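Local coordinates for CymD (Pseudomonas putida, PDB 6Z34), which probably carries monoaromatic hydrocarbons across the outer membrane as a FadL-family beta-barrel channel, by lateral diffusion, at residues Val153-Asp158 with Gly222-Thr227. Sequence-based numbering, arbitrary orientation.
Sequences VGASLD and GRLGLT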
loop_
_atom_site.group_PDB
_atom_site.type_symbol
_atom_site.label_atom_id
_atom_site.label_comp_id
_atom_site.label_asym_id
_atom_site.label_seq_id
_atom_site.Cartn_x
_atom_site.Cartn_y
_atom_site.Cartn_z
ATOM N N VAL A 153 13.190 20.598 -0.628
ATOM C CA VAL A 153 11.763 20.365 -0.788
ATOM C C VAL A 153 11.529 19.389 -1.940
ATOM O O VAL A 153 12.346 19.264 -2.858
ATOM C CB VAL A 153 10.995 21.672 -1.038
ATOM C CG1 VAL A 153 11.101 22.616 0.170
ATOM C CG2 VAL A 153 11.481 22.328 -2.327
ATOM N N GLY A 154 10.378 18.710 -1.893
ATOM C CA GLY A 154 10.034 17.731 -2.909
ATOM C C GLY A 154 8.557 17.391 -2.902
ATOM O O GLY A 154 7.868 17.484 -1.875
ATOM N N ALA A 155 8.084 16.956 -4.067
ATOM C CA ALA A 155 6.682 16.630 -4.234
ATOM C C ALA A 155 6.564 15.535 -5.275
ATOM O O ALA A 155 7.469 15.343 -6.103
ATOM C CB ALA A 155 5.849 17.841 -4.659
ATOM N N SER A 156 5.453 14.791 -5.189
ATOM C CA SER A 156 5.066 13.831 -6.207
ATOM C C SER A 156 3.582 13.994 -6.483
ATOM O O SER A 156 2.811 14.381 -5.599
ATOM C CB SER A 156 5.318 12.395 -5.772
ATOM O OG SER A 156 6.665 12.206 -5.437
ATOM N N LEU A 157 3.187 13.706 -7.721
ATOM C CA LEU A 157 1.786 13.539 -8.080
ATOM C C LEU A 157 1.617 12.138 -8.643
ATOM O O LEU A 157 2.241 11.796 -9.656
ATOM C CB LEU A 157 1.332 14.583 -9.096
ATOM C CG LEU A 157 -0.119 14.359 -9.508
ATOM C CD1 LEU A 157 -1.043 15.202 -8.627
ATOM C CD2 LEU A 157 -0.325 14.658 -10.972
ATOM N N ASP A 158 0.799 11.323 -7.978
ATOM C CA ASP A 158 0.584 9.947 -8.410
ATOM C C ASP A 158 -0.626 9.844 -9.329
ATOM O O ASP A 158 -1.709 10.338 -8.995
ATOM C CB ASP A 158 0.364 9.006 -7.227
ATOM C CG ASP A 158 1.471 9.048 -6.207
ATOM O OD1 ASP A 158 2.538 9.676 -6.453
ATOM O OD2 ASP A 158 1.262 8.409 -5.146
ATOM N N GLY A 222 -0.692 11.797 -4.086
ATOM C CA GLY A 222 0.513 12.599 -4.078
ATOM C C GLY A 222 0.988 12.856 -2.666
ATOM O O GLY A 222 0.352 12.456 -1.681
ATOM N N ARG A 223 2.138 13.536 -2.595
ATOM C CA ARG A 223 2.795 13.861 -1.340
ATOM C C ARG A 223 3.621 15.130 -1.508
ATOM O O ARG A 223 4.011 15.497 -2.617
ATOM C CB ARG A 223 3.674 12.698 -0.854
ATOM C CG ARG A 223 4.741 12.217 -1.836
ATOM C CD ARG A 223 5.086 10.769 -1.585
ATOM N NE ARG A 223 3.860 10.007 -1.701
ATOM C CZ ARG A 223 3.405 9.548 -2.855
ATOM N NH1 ARG A 223 4.112 9.753 -3.963
ATOM N NH2 ARG A 223 2.240 8.910 -2.901
ATOM N N LEU A 224 3.879 15.795 -0.377
ATOM C CA LEU A 224 4.605 17.059 -0.313
ATOM C C LEU A 224 5.463 17.036 0.946
ATOM O O LEU A 224 4.924 16.951 2.052
ATOM C CB LEU A 224 3.643 18.251 -0.278
ATOM C CG LEU A 224 4.340 19.619 -0.164
ATOM C CD1 LEU A 224 5.370 19.873 -1.319
ATOM C CD2 LEU A 224 3.323 20.750 -0.064
ATOM N N GLY A 225 6.793 17.094 0.792
ATOM C CA GLY A 225 7.684 16.916 1.919
ATOM C C GLY A 225 8.866 17.864 1.866
ATOM O O GLY A 225 9.068 18.580 0.890
ATOM N N LEU A 226 9.644 17.856 2.948
ATOM C CA LEU A 226 10.881 18.629 3.011
ATOM C C LEU A 226 11.884 17.907 3.902
ATOM O O LEU A 226 11.523 17.022 4.680
ATOM C CB LEU A 226 10.655 20.061 3.512
ATOM C CG LEU A 226 10.175 20.257 4.957
ATOM C CD1 LEU A 226 11.327 20.373 5.936
ATOM C CD2 LEU A 226 9.285 21.478 5.072
ATOM N N THR A 227 13.164 18.259 3.741
ATOM C CA THR A 227 14.193 17.850 4.688
ATOM C C THR A 227 14.989 19.075 5.093
ATOM O O THR A 227 15.113 20.038 4.331
ATOM C CB THR A 227 15.138 16.778 4.136
ATOM O OG1 THR A 227 15.927 17.325 3.081
ATOM C CG2 THR A 227 14.366 15.613 3.601
#
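G222 sits opposite L157 in a non-hydrogen-bonded antiparallel pair, its CA 3.3 Å from S156 O. This close approach goes with an extended backbone of positive phi, which glycine readily adopts. R223 pairs with S156 through two backbone bonds, S156 N to R223 O at 3.0 Å and R223 N to S156 O at 3.2 Å. Its CG lies between the backbone N and the carbonyl carbon (chi1 56°), and a bend at chi3 brings the guanidinium to the D158 carboxylate. R223 NH1 reaches the syn lone pair of D158 OD1 at 2.9 Å, with OD1 21° out of the guanidinium plane. R223 NH2 to D158 OD2 is modelled at 2.5 Å, a salt bridge whose exact length is doubtful. The carboxylate and guanidinium planes are 33° apart, and the two side chains cross at about a right angle. R223 NH1 also lies 3.4 Å from S156 CB, while S156 OG bonds to S142. On the other face, L224 CD1 touches A155 CB at 3.9 Å. G225 and G154 exchange two backbone bonds, the straighter from G225 N to G154 O. L226 CB then meets V153 CG1 at 4.2 Å. These are neighbouring strands of the FadL-type barrel wall. Apolar side chains line its outer surface, consistent with lipid contact. Inside, N241 takes R223 NE. D158 OD2 is shared by R223 and R138, whose positive charges would probably keep the buried carboxylate ionised.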